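Local coordinates for protein putative O-GlcNAcase nagJ (Clostridium perfringens, PDB 6PV5) that probably hydrolyses terminal N-acetylhexosamine residues from glycans, as a family 84 glycoside hydrolase whose catalytic barrel and flanking domains make up this fragment, at residues D269-G274 with E278-A283; T449-D454 with V460-E465; K466-A471 with I485-S490. One frame throughout, in Å; residues are numbered along the deposited sequence.

How the interactions relate
Three local contacts follow one another along the chain, none nested in or crossing another, and all fall in the family 84 catalytic region. Interaction 1 closes a short turn where the loop after barrel strand 259-264 runs into helix 274-294. Interaction 2 comes after the last barrel strand and closes the turn from helix 446-457 into helix 464-476. Interaction 3 begins on that second helix and spans the connection to the end region of helix 480-487, against which the C-terminal helices pack. Interactions 2 and 3 touch, Thr451 CG2 packing 3.7 Å from Trp468 CA. Interaction 1 lies apart, its centre 43 Å from that of interaction 2.

Interaction 1 of 3, residues D269-G274 with E278-A283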
ATOM      1  N   ASP A 269      -3.258 -15.822 -26.233  1.00 50.09           N
ATOM      2  CA  ASP A 269      -3.775 -16.563 -27.379  1.00 55.02           C
ATOM      3  C   ASP A 269      -4.934 -15.865 -28.099  1.00 58.83           C
ATOM      4  O   ASP A 269      -5.384 -16.365 -29.130  1.00 63.14           O
ATOM      5  CB  ASP A 269      -4.118 -18.008 -27.004  1.00 53.44           C
ATOM      6  CG  ASP A 269      -5.352 -18.151 -26.128  1.00 53.44           C
ATOM      7  OD1 ASP A 269      -5.964 -17.116 -25.759  1.00 51.42           O
ATOM      8  OD2 ASP A 269      -5.712 -19.302 -25.845  1.00 58.23           O
ATOM      9  N   ILE A 270      -5.415 -14.729 -27.571  1.00 55.27           N
ATOM     10  CA  ILE A 270      -6.554 -14.039 -28.156  1.00 54.44           C
ATOM     11  C   ILE A 270      -6.313 -13.813 -29.650  1.00 59.26           C
ATOM     12  O   ILE A 270      -5.182 -13.606 -30.096  1.00 58.59           O
ATOM     13  CB  ILE A 270      -6.909 -12.744 -27.395  1.00 57.22           C
ATOM     14  CG1 ILE A 270      -8.273 -12.190 -27.817  1.00 54.47           C
ATOM     15  CG2 ILE A 270      -5.804 -11.701 -27.524  1.00 58.65           C
ATOM     16  CD1 ILE A 270      -8.877 -11.188 -26.858  1.00 54.78           C
ATOM     17  N   LYS A 271      -7.398 -13.913 -30.425  1.00 58.64           N
ATOM     18  CA  LYS A 271      -7.373 -13.636 -31.850  1.00 57.12           C
ATOM     19  C   LYS A 271      -8.093 -12.311 -32.114  1.00 53.10           C
ATOM     20  O   LYS A 271      -9.029 -11.934 -31.408  1.00 53.49           O
ATOM     21  CB  LYS A 271      -7.903 -14.842 -32.636  1.00 62.00           C
ATOM     22  CG  LYS A 271      -6.885 -15.932 -32.964  1.00 62.42           C
ATOM     23  CD  LYS A 271      -5.790 -15.446 -33.904  1.00 68.69           C
ATOM     24  CE  LYS A 271      -5.090 -16.550 -34.670  1.00 74.21           C
ATOM     25  NZ  LYS A 271      -4.397 -17.500 -33.768  1.00 79.87           N
ATOM     26  N   PHE A 272      -7.605 -11.581 -33.115  1.00 53.54           N
ATOM     27  CA  PHE A 272      -8.142 -10.274 -33.445  1.00 55.50           C
ATOM     28  C   PHE A 272      -8.795 -10.348 -34.824  1.00 63.43           C
ATOM     29  O   PHE A 272      -9.775  -9.657 -35.091  1.00 57.54           O
ATOM     30  CB  PHE A 272      -7.025  -9.228 -33.438  1.00 49.96           C
ATOM     31  CG  PHE A 272      -6.265  -9.074 -32.142  1.00 50.12           C
ATOM     32  CD1 PHE A 272      -6.796  -8.359 -31.076  1.00 50.48           C
ATOM     33  CD2 PHE A 272      -4.991  -9.612 -31.996  1.00 55.24           C
ATOM     34  CE1 PHE A 272      -6.080  -8.203 -29.895  1.00 51.45           C
ATOM     35  CE2 PHE A 272      -4.271  -9.446 -30.819  1.00 47.09           C
ATOM     36  CZ  PHE A 272      -4.821  -8.753 -29.768  1.00 43.20           C
ATOM     37  N   GLU A 273      -8.251 -11.236 -35.664  1.00 67.39           N
ATOM     38  CA  GLU A 273      -8.505 -11.289 -37.095  1.00 75.56           C
ATOM     39  C   GLU A 273      -9.648 -12.263 -37.412  1.00 77.78           C
ATOM     40  O   GLU A 273      -9.635 -13.421 -36.988  1.00 76.16           O
ATOM     41  CB  GLU A 273      -7.198 -11.642 -37.824  1.00 81.65           C
ATOM     42  CG  GLU A 273      -6.471 -12.881 -37.285  1.00 79.93           C
ATOM     43  CD  GLU A 273      -5.449 -12.722 -36.163  1.00 70.64           C
ATOM     44  OE1 GLU A 273      -5.777 -12.098 -35.141  1.00 67.73           O
ATOM     45  OE2 GLU A 273      -4.328 -13.247 -36.306  1.00 66.96           O
ATOM     46  N   GLY A 274     -10.649 -11.758 -38.146  1.00 76.47           N
ATOM     47  CA  GLY A 274     -11.621 -12.582 -38.854  1.00 74.75           C
ATOM     48  C   GLY A 274     -12.650 -13.254 -37.945  1.00 75.30           C
ATOM     49  O   GLY A 274     -13.159 -12.646 -37.003  1.00 73.69           O
ATOM     50  N   GLU A 278     -14.041 -12.581 -33.874  1.00 60.26           N
ATOM     51  CA  GLU A 278     -15.408 -12.386 -33.426  1.00 58.39           C
ATOM     52  C   GLU A 278     -15.763 -13.384 -32.326  1.00 55.31           C
ATOM     53  O   GLU A 278     -16.479 -13.028 -31.388  1.00 62.13           O
ATOM     54  CB  GLU A 278     -16.390 -12.446 -34.597  1.00 66.31           C
ATOM     55  CG  GLU A 278     -16.501 -11.144 -35.370  1.00 64.59           C
ATOM     56  CD  GLU A 278     -16.702  -9.884 -34.543  1.00 66.36           C
ATOM     57  OE1 GLU A 278     -17.671  -9.826 -33.764  1.00 74.25           O
ATOM     58  OE2 GLU A 278     -15.881  -8.963 -34.678  1.00 73.72           O
ATOM     59  N   ALA A 279     -15.272 -14.626 -32.451  1.00 51.66           N
ATOM     60  CA  ALA A 279     -15.515 -15.658 -31.443  1.00 53.12           C
ATOM     61  C   ALA A 279     -14.856 -15.271 -30.118  1.00 50.56           C
ATOM     62  O   ALA A 279     -15.513 -15.241 -29.070  1.00 47.69           O
ATOM     63  CB  ALA A 279     -15.023 -17.003 -31.934  1.00 50.93           C
ATOM     64  N   ASP A 280     -13.556 -14.945 -30.189  1.00 54.50           N
ATOM     65  CA  ASP A 280     -12.788 -14.535 -29.020  1.00 47.59           C
ATOM     66  C   ASP A 280     -13.449 -13.332 -28.363  1.00 46.54           C
ATOM     67  O   ASP A 280     -13.586 -13.309 -27.144  1.00 46.45           O
ATOM     68  CB  ASP A 280     -11.299 -14.373 -29.333  1.00 51.25           C
ATOM     69  CG  ASP A 280     -10.556 -15.693 -29.241  1.00 54.93           C
ATOM     70  OD1 ASP A 280     -11.112 -16.632 -28.626  1.00 55.39           O
ATOM     71  OD2 ASP A 280      -9.438 -15.783 -29.788  1.00 58.25           O
ATOM     72  N   PHE A 281     -13.931 -12.375 -29.173  1.00 47.98           N
ATOM     73  CA  PHE A 281     -14.625 -11.227 -28.605  1.00 44.04           C
ATOM     74  C   PHE A 281     -15.914 -11.635 -27.887  1.00 45.71           C
ATOM     75  O   PHE A 281     -16.273 -11.040 -26.865  1.00 46.99           O
ATOM     76  CB  PHE A 281     -14.835 -10.092 -29.622  1.00 45.42           C
ATOM     77  CG  PHE A 281     -15.255  -8.826 -28.922  1.00 42.08           C
ATOM     78  CD1 PHE A 281     -16.589  -8.579 -28.644  1.00 41.30           C
ATOM     79  CD2 PHE A 281     -14.305  -7.938 -28.433  1.00 43.65           C
ATOM     80  CE1 PHE A 281     -16.972  -7.451 -27.931  1.00 45.38           C
ATOM     81  CE2 PHE A 281     -14.686  -6.814 -27.715  1.00 39.20           C
ATOM     82  CZ  PHE A 281     -16.017  -6.580 -27.451  1.00 45.03           C
ATOM     83  N   LYS A 282     -16.645 -12.618 -28.440  1.00 49.62           N
ATOM     84  CA  LYS A 282     -17.889 -13.073 -27.818  1.00 48.08           C
ATOM     85  C   LYS A 282     -17.569 -13.789 -26.505  1.00 43.42           C
ATOM     86  O   LYS A 282     -18.220 -13.564 -25.480  1.00 45.76           O
ATOM     87  CB  LYS A 282     -18.702 -13.940 -28.792  1.00 50.32           C
ATOM     88  N   ALA A 283     -16.525 -14.627 -26.542  1.00 44.22           N
ATOM     89  CA  ALA A 283     -15.984 -15.267 -25.350  1.00 45.52           C
ATOM     90  C   ALA A 283     -15.752 -14.227 -24.251  1.00 47.10           C
ATOM     91  O   ALA A 283     -16.216 -14.407 -23.122  1.00 46.62           O
ATOM     92  CB  ALA A 283     -14.724 -16.018 -25.706  1.00 42.62           C
TER
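Asp280, on the helix, and Lys271, in the loop that leads into it, are joined by a hydrogen bond from backbone to carboxylate. Lys271 N donates to Asp280 OD2 at 2.8 Å, with a bent N-H...O angle of 141°; the donor reaches the oxygen on its anti side, 19° out of the carboxylate plane. A short acidic side chain suits this place because its carboxylate can take an amide hydrogen from the loop with one oxygen and a cation with the other: Asp280 OD1 forms a salt bridge with Arg235. The same arginine binds Asp269 OD2, and its positive charge probably eases the proximity of the two acids.

The second hydrogen bond is purely backbone, a rather long one of 3.3 Å from Glu278 N to Gly274 O. Gly274 has a positive phi of 74°, a conformation that costs glycine less than residues with a side chain, and so lets the chain turn here.

Packing between side chains is slight. Ile270 CG1 lies 4.0 Å from Asp280 CB, the two side chains running past each other in opposite directions; the CG1 branch, swung to the far side of the CA-CB bond from the backbone N, is the one that meets the aspartate. Lys271 CB comes within 3.4 Å of Asp280 OD2 in a van der Waals approach, yet the rest of the lysine leads away, leaving NZ 6.6 Å from that oxygen, too far for a salt bridge.

Within the loop, Glu273 folds back, its OE1 accepting Phe272 N at 2.8 Å. The contact thus fastens the loop after barrel strand 259-264 to helix 274-294, while Phe272 packs on helix 311-326 and Glu278 reaches the same helix through a salt bridge to Arg320.

Interaction 2 of 3, residues T449-D454 with V460-E465; sequences TLTGAD and VSYEAE
The connection between helix 446-457 and helix 464-476, which follows the last strand of the catalytic barrel, lays Tyr462 against the first helix just ahead of the N-cap residue Glu463. With CG anti to its backbone N (chi1 177°), the Tyr462 ring reaches across to Thr451 and Asp454, one helical turn apart. Its CE1 lies 3.4 Å from Thr451 O, approached obliquely, and its OH is 3.6 Å from Thr451 CB. Asp454 OD2 meets the ring's edge near its plane, 3.6 Å from CD1, the carboxylate turned 63° to the ring. Tyrosine suits the place by combining a flat apolar body with a hydroxyl that is hydrogen-bonded to Ile420 O.

A water spans the connection as well: it donates to Asp454 OD2 over 3.3 Å and accepts from Glu463 N at 2.9 Å.

No direct hydrogen bond joins the two segments. The slightly positive C-H at CD1 faces Asp454 OD2, probably a weakly favourable electrostatic match. The buried carboxylate is satisfied chiefly from elsewhere, OD2 by Ser467 OG and OD1 by the backbone N of Thr45, with the longer bond from the water as a supplement.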
ATOM      1  N   THR A 449       2.242  -1.171   2.509  1.00 25.96           N
ATOM      2  CA  THR A 449       0.916  -0.945   1.956  1.00 26.66           C
ATOM      3  C   THR A 449       0.181   0.190   2.681  1.00 30.25           C
ATOM      4  O   THR A 449      -0.508   0.987   2.040  1.00 33.50           O
ATOM      5  CB  THR A 449       0.085  -2.228   1.904  1.00 24.41           C
ATOM      6  OG1 THR A 449       0.848  -3.209   1.206  1.00 25.89           O
ATOM      7  CG2 THR A 449      -1.201  -2.039   1.132  1.00 26.60           C
ATOM      8  N   LEU A 450       0.309   0.262   4.006  1.00 27.39           N
ATOM      9  CA  LEU A 450      -0.387   1.293   4.755  1.00 29.30           C
ATOM     10  C   LEU A 450       0.218   2.667   4.466  1.00 29.70           C
ATOM     11  O   LEU A 450      -0.513   3.658   4.467  1.00 30.64           O
ATOM     12  CB  LEU A 450      -0.320   1.000   6.256  1.00 27.09           C
ATOM     13  CG  LEU A 450      -1.209  -0.139   6.748  1.00 33.11           C
ATOM     14  CD1 LEU A 450      -0.837  -0.503   8.176  1.00 26.73           C
ATOM     15  CD2 LEU A 450      -2.682   0.256   6.666  1.00 29.80           C
ATOM     16  N   THR A 451       1.547   2.740   4.272  1.00 29.35           N
ATOM     17  CA  THR A 451       2.146   4.022   3.920  1.00 26.75           C
ATOM     18  C   THR A 451       1.616   4.415   2.543  1.00 26.26           C
ATOM     19  O   THR A 451       1.422   5.600   2.276  1.00 26.01           O
ATOM     20  CB  THR A 451       3.682   4.056   4.034  1.00 24.14           C
ATOM     21  OG1 THR A 451       4.249   3.173   3.064  1.00 23.76           O
ATOM     22  CG2 THR A 451       4.210   3.695   5.409  1.00 23.17           C
ATOM     23  N   GLY A 452       1.377   3.400   1.703  1.00 25.23           N
ATOM     24  CA  GLY A 452       0.757   3.581   0.402  1.00 29.57           C
ATOM     25  C   GLY A 452      -0.668   4.142   0.512  1.00 32.06           C
ATOM     26  O   GLY A 452      -1.078   4.959  -0.314  1.00 29.33           O
ATOM     27  N   ALA A 453      -1.420   3.687   1.526  1.00 32.83           N
ATOM     28  CA  ALA A 453      -2.765   4.193   1.796  1.00 32.88           C
ATOM     29  C   ALA A 453      -2.704   5.676   2.155  1.00 32.02           C
ATOM     30  O   ALA A 453      -3.580   6.445   1.768  1.00 31.87           O
ATOM     31  CB  ALA A 453      -3.424   3.414   2.910  1.00 31.98           C
ATOM     32  N   ASP A 454      -1.676   6.044   2.922  1.00 29.43           N
ATOM     33  CA  ASP A 454      -1.500   7.394   3.429  1.00 31.46           C
ATOM     34  C   ASP A 454      -1.131   8.338   2.278  1.00 33.35           C
ATOM     35  O   ASP A 454      -1.633   9.461   2.194  1.00 32.76           O
ATOM     36  CB  ASP A 454      -0.497   7.389   4.584  1.00 32.30           C
ATOM     37  CG  ASP A 454      -0.354   8.715   5.306  1.00 34.81           C
ATOM     38  OD1 ASP A 454      -1.367   9.416   5.451  1.00 40.04           O
ATOM     39  OD2 ASP A 454       0.771   9.035   5.722  1.00 37.77           O
ATOM     40  N   VAL A 460      -0.073  15.272  -0.767  1.00 43.92           N
ATOM     41  CA  VAL A 460       0.472  16.589  -0.492  1.00 43.25           C
ATOM     42  C   VAL A 460       1.158  16.621   0.873  1.00 40.50           C
ATOM     43  O   VAL A 460       2.252  17.165   0.997  1.00 44.74           O
ATOM     44  CB  VAL A 460      -0.619  17.666  -0.658  1.00 46.32           C
ATOM     45  CG1 VAL A 460      -0.409  18.880   0.241  1.00 42.63           C
ATOM     46  CG2 VAL A 460      -0.737  18.067  -2.120  1.00 47.06           C
ATOM     47  N   SER A 461       0.534  16.048   1.902  1.00 40.67           N
ATOM     48  CA  SER A 461       1.164  16.167   3.211  1.00 44.95           C
ATOM     49  C   SER A 461       1.986  14.920   3.590  1.00 38.68           C
ATOM     50  O   SER A 461       2.614  14.898   4.644  1.00 36.79           O
ATOM     51  CB  SER A 461       0.169  16.549   4.273  1.00 43.53           C
ATOM     52  OG  SER A 461      -0.866  15.583   4.357  1.00 56.36           O
ATOM     53  N   TYR A 462       2.034  13.910   2.710  1.00 38.87           N
ATOM     54  CA  TYR A 462       2.723  12.657   3.011  1.00 35.36           C
ATOM     55  C   TYR A 462       4.197  12.907   3.292  1.00 32.03           C
ATOM     56  O   TYR A 462       4.889  13.431   2.432  1.00 34.54           O
ATOM     57  CB  TYR A 462       2.675  11.710   1.812  1.00 31.70           C
ATOM     58  CG  TYR A 462       3.412  10.398   1.990  1.00 30.39           C
ATOM     59  CD1 TYR A 462       2.863   9.371   2.753  1.00 29.16           C
ATOM     60  CD2 TYR A 462       4.646  10.182   1.384  1.00 27.45           C
ATOM     61  CE1 TYR A 462       3.507   8.148   2.900  1.00 28.29           C
ATOM     62  CE2 TYR A 462       5.308   8.969   1.514  1.00 28.10           C
ATOM     63  CZ  TYR A 462       4.733   7.959   2.280  1.00 27.36           C
ATOM     64  OH  TYR A 462       5.360   6.775   2.423  1.00 29.38           O
ATOM     65  N   GLU A 463       4.656  12.499   4.480  1.00 34.54           N
ATOM     66  CA  GLU A 463       6.081  12.404   4.781  1.00 40.16           C
ATOM     67  C   GLU A 463       6.415  10.952   5.113  1.00 36.26           C
ATOM     68  O   GLU A 463       5.809  10.373   6.016  1.00 33.06           O
ATOM     69  CB  GLU A 463       6.450  13.260   5.990  1.00 43.92           C
ATOM     70  CG  GLU A 463       6.285  14.748   5.764  1.00 53.67           C
ATOM     71  CD  GLU A 463       6.500  15.521   7.053  1.00 64.30           C
ATOM     72  OE1 GLU A 463       7.626  15.450   7.596  1.00 69.09           O
ATOM     73  OE2 GLU A 463       5.531  16.151   7.539  1.00 71.26           O
ATOM     74  N   ALA A 464       7.367  10.388   4.359  1.00 32.55           N
ATOM     75  CA  ALA A 464       7.624   8.955   4.333  1.00 32.77           C
ATOM     76  C   ALA A 464       7.932   8.441   5.738  1.00 32.52           C
ATOM     77  O   ALA A 464       7.310   7.494   6.194  1.00 30.53           O
ATOM     78  CB  ALA A 464       8.742   8.633   3.367  1.00 30.80           C
ATOM     79  N   GLU A 465       8.839   9.119   6.444  1.00 33.88           N
ATOM     80  CA  GLU A 465       9.373   8.603   7.694  1.00 34.85           C
ATOM     81  C   GLU A 465       8.320   8.670   8.790  1.00 34.49           C
ATOM     82  O   GLU A 465       8.196   7.741   9.587  1.00 32.76           O
ATOM     83  CB  GLU A 465      10.615   9.382   8.131  1.00 36.64           C
ATOM     84  CG  GLU A 465      11.511   8.564   9.051  1.00 49.43           C
ATOM     85  CD  GLU A 465      12.549   7.705   8.337  1.00 53.45           C
ATOM     86  OE1 GLU A 465      12.520   7.644   7.080  1.00 55.72           O
ATOM     87  OE2 GLU A 465      13.408   7.113   9.038  1.00 61.27           O
TER
HETATM   88  O   HOH W   1       2.723  11.574   6.384  1.00 44.29           O

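Interaction 3 of 3, residues K466-A471 with I485-S490. With EDO (1,2-ethanediol), chain C.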
ATOM      1  N   LYS A 466       7.573   9.781   8.832  1.00 35.82           N
ATOM      2  CA  LYS A 466       6.532   9.947   9.831  1.00 33.45           C
ATOM      3  C   LYS A 466       5.390   8.970   9.530  1.00 32.98           C
ATOM      4  O   LYS A 466       4.776   8.408  10.430  1.00 33.37           O
ATOM      5  CB  LYS A 466       6.134  11.426   9.943  1.00 36.07           C
ATOM      6  N   SER A 467       5.096   8.775   8.247  1.00 33.00           N
ATOM      7  CA  SER A 467       4.070   7.834   7.832  1.00 32.97           C
ATOM      8  C   SER A 467       4.471   6.409   8.234  1.00 32.64           C
ATOM      9  O   SER A 467       3.653   5.667   8.753  1.00 29.54           O
ATOM     10  CB  SER A 467       3.863   7.929   6.347  1.00 31.26           C
ATOM     11  OG  SER A 467       2.769   7.128   5.947  1.00 32.64           O
ATOM     12  N   TRP A 468       5.739   6.046   7.988  1.00 31.20           N
ATOM     13  CA  TRP A 468       6.292   4.744   8.337  1.00 29.25           C
ATOM     14  C   TRP A 468       6.136   4.472   9.832  1.00 29.24           C
ATOM     15  O   TRP A 468       5.718   3.393  10.228  1.00 26.92           O
ATOM     16  CB  TRP A 468       7.765   4.736   7.935  1.00 28.45           C
ATOM     17  CG  TRP A 468       8.445   3.405   7.946  1.00 30.43           C
ATOM     18  CD1 TRP A 468       7.951   2.195   7.542  1.00 26.82           C
ATOM     19  CD2 TRP A 468       9.823   3.199   8.294  1.00 30.58           C
ATOM     20  NE1 TRP A 468       8.931   1.245   7.649  1.00 28.63           N
ATOM     21  CE2 TRP A 468      10.090   1.830   8.096  1.00 31.44           C
ATOM     22  CE3 TRP A 468      10.861   4.052   8.708  1.00 34.83           C
ATOM     23  CZ2 TRP A 468      11.358   1.293   8.332  1.00 32.90           C
ATOM     24  CZ3 TRP A 468      12.108   3.517   8.972  1.00 36.15           C
ATOM     25  CH2 TRP A 468      12.349   2.152   8.766  1.00 35.04           C
ATOM     26  N   ASP A 469       6.455   5.470  10.661  1.00 30.19           N
ATOM     27  CA  ASP A 469       6.275   5.330  12.100  1.00 34.43           C
ATOM     28  C   ASP A 469       4.848   4.912  12.450  1.00 32.78           C
ATOM     29  O   ASP A 469       4.671   4.034  13.297  1.00 31.48           O
ATOM     30  CB  ASP A 469       6.730   6.561  12.894  1.00 35.97           C
ATOM     31  CG  ASP A 469       8.226   6.815  12.825  1.00 40.72           C
ATOM     32  OD1 ASP A 469       8.982   5.851  12.562  1.00 40.70           O
ATOM     33  OD2 ASP A 469       8.628   7.982  13.034  1.00 50.10           O
ATOM     34  N   LYS A 470       3.845   5.552  11.826  1.00 31.55           N
ATOM     35  CA  LYS A 470       2.455   5.268  12.161  1.00 31.76           C
ATOM     36  C   LYS A 470       2.063   3.879  11.676  1.00 28.38           C
ATOM     37  O   LYS A 470       1.296   3.192  12.342  1.00 32.09           O
ATOM     38  CB  LYS A 470       1.465   6.246  11.515  1.00 36.32           C
ATOM     39  CG  LYS A 470       1.518   7.670  12.057  1.00 49.51           C
ATOM     40  CD  LYS A 470       0.858   7.831  13.417  1.00 58.97           C
ATOM     41  CE  LYS A 470       0.964   9.245  13.953  1.00 63.11           C
ATOM     42  NZ  LYS A 470       0.887  10.240  12.856  1.00 66.75           N
ATOM     43  N   ALA A 471       2.537   3.492  10.493  1.00 25.46           N
ATOM     44  CA  ALA A 471       2.177   2.176   9.981  1.00 28.42           C
ATOM     45  C   ALA A 471       2.777   1.072  10.858  1.00 26.42           C
ATOM     46  O   ALA A 471       2.143   0.044  11.088  1.00 28.16           O
ATOM     47  CB  ALA A 471       2.613   2.029   8.542  1.00 24.78           C
ATOM     48  N   ILE A 485      13.640  -0.775  14.587  0.64 24.66           N
ATOM     49  CA  ILE A 485      15.056  -1.121  14.632  0.64 23.14           C
ATOM     50  C   ILE A 485      15.361  -2.226  13.619  0.64 22.48           C
ATOM     51  O   ILE A 485      16.373  -2.161  12.920  0.64 23.20           O
ATOM     52  CB  ILE A 485      15.519  -1.474  16.064  0.64 22.89           C
ATOM     53  CG1 ILE A 485      15.482  -0.247  16.989  0.64 22.91           C
ATOM     54  CG2 ILE A 485      16.900  -2.111  16.022  0.64 22.25           C
ATOM     55  CD1 ILE A 485      15.544  -0.568  18.485  0.64 20.43           C
ATOM     56  N   PHE A 486      14.473  -3.224  13.514  1.00 23.46           N
ATOM     57  CA  PHE A 486      14.634  -4.309  12.549  1.00 24.17           C
ATOM     58  C   PHE A 486      14.342  -3.813  11.129  1.00 22.80           C
ATOM     59  O   PHE A 486      15.131  -4.023  10.199  1.00 22.28           O
ATOM     60  CB  PHE A 486      13.691  -5.451  12.966  1.00 26.10           C
ATOM     61  CG  PHE A 486      13.555  -6.588  11.988  1.00 26.36           C
ATOM     62  CD1 PHE A 486      14.573  -7.523  11.844  1.00 27.34           C
ATOM     63  CD2 PHE A 486      12.396  -6.745  11.237  1.00 26.33           C
ATOM     64  CE1 PHE A 486      14.440  -8.588  10.956  1.00 28.54           C
ATOM     65  CE2 PHE A 486      12.263  -7.799  10.343  1.00 27.45           C
ATOM     66  CZ  PHE A 486      13.285  -8.727  10.207  1.00 29.53           C
ATOM     67  N   ALA A 487      13.182  -3.160  10.960  1.00 22.02           N
ATOM     68  CA  ALA A 487      12.722  -2.745   9.636  1.00 23.82           C
ATOM     69  C   ALA A 487      13.685  -1.737   8.999  1.00 24.31           C
ATOM     70  O   ALA A 487      13.828  -1.697   7.780  1.00 23.69           O
ATOM     71  CB  ALA A 487      11.326  -2.177   9.740  1.00 21.52           C
ATOM     72  N   ASN A 488      14.371  -0.951   9.829  1.00 24.03           N
ATOM     73  CA  ASN A 488      15.368   0.008   9.359  1.00 25.79           C
ATOM     74  C   ASN A 488      16.408  -0.645   8.452  1.00 25.99           C
ATOM     75  O   ASN A 488      16.942   0.009   7.547  1.00 26.29           O
ATOM     76  CB  ASN A 488      15.968   0.789  10.535  1.00 26.08           C
ATOM     77  CG  ASN A 488      17.046   1.794  10.178  1.00 27.43           C
ATOM     78  OD1 ASN A 488      16.914   2.578   9.241  1.00 24.62           O
ATOM     79  ND2 ASN A 488      18.127   1.785  10.942  1.00 26.55           N
ATOM     80  N   HIS A 489      16.676  -1.944   8.656  1.00 25.75           N
ATOM     81  CA  HIS A 489      17.720  -2.597   7.878  1.00 23.65           C
ATOM     82  C   HIS A 489      17.136  -3.368   6.699  1.00 25.44           C
ATOM     83  O   HIS A 489      17.825  -4.179   6.096  1.00 23.23           O
ATOM     84  CB  HIS A 489      18.546  -3.537   8.765  1.00 25.29           C
ATOM     85  CG  HIS A 489      19.357  -2.839   9.802  1.00 24.18           C
ATOM     86  ND1 HIS A 489      20.684  -2.563   9.615  1.00 24.30           N
ATOM     87  CD2 HIS A 489      19.026  -2.342  11.015  1.00 23.87           C
ATOM     88  CE1 HIS A 489      21.161  -1.943  10.683  1.00 23.15           C
ATOM     89  NE2 HIS A 489      20.162  -1.787  11.550  1.00 24.49           N
ATOM     90  N   SER A 490      15.869  -3.115   6.357  1.00 26.84           N
ATOM     91  CA  SER A 490      15.191  -3.954   5.376  1.00 27.43           C
ATOM     92  C   SER A 490      14.213  -3.135   4.521  1.00 28.27           C
ATOM     93  O   SER A 490      13.032  -3.500   4.423  1.00 26.68           O
ATOM     94  CB  SER A 490      14.417  -5.037   6.107  1.00 25.50           C
ATOM     95  OG  SER A 490      14.225  -6.157   5.254  1.00 26.16           O
TER
HETATM   96  C1  EDO C 602       7.582   3.293  15.067  1.00 48.89           C
HETATM   97  O1  EDO C 602       6.254   3.603  15.471  1.00 45.07           O
HETATM   98  C2  EDO C 602       8.646   4.075  15.754  1.00 50.68           C
HETATM   99  O2  EDO C 602       8.328   4.440  17.091  1.00 50.17           O
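Trp468, on helix 464-476, reaches to Ala487 and Asn488, and its six-membered ring alone makes the apolar contact. CZ2 lies 3.7 Å from Ala487 CB, which approaches the ring obliquely. CH2 lies 3.8 Å from Asn488 CA, which sits in the ring plane at its edge; the carbonyl carbon of Ala487 is at that edge too. A chi1 of -168°, which sets CG opposite the backbone N, carries the indole across to the other segment, where it bridges backbones 10.0 Å apart between the CA atoms of Trp468 and Ala487. A small methyl suits the position facing this large ring, since it lets the indole edge come close to the chain.

Backbone hydrogen bonds shape the receiving side. Residues 487-490 form a type I beta turn, in which Ser490 N donates to Ala487 O at 2.9 Å, and His489 N donates to Phe486 O at 3.0 Å. The tryptophan edge therefore meets the start of this turn.

Polar groups find their partners beyond the two segments. Trp468 NE1 hydrogen-bonds to Leu417 O, and Asn488 OD1 accepts from Arg497. Asp469 OD1 forms a salt bridge with Lys484, just before the second segment. A 1,2-ethanediol molecule, probably from the crystallisation liquor, donates through O1 to Asp469 O at 2.7 Å and is also hydrogen-bonded to Glu481.

Across the segments themselves there is neither a hydrogen bond nor a charge pair, so the two successive helices meet here by van der Waals and hydrophobic contact. The bond from the indole N-H to Leu417 O probably helps to hold the ring in this orientation, with its benzene edge left to pack on the turn.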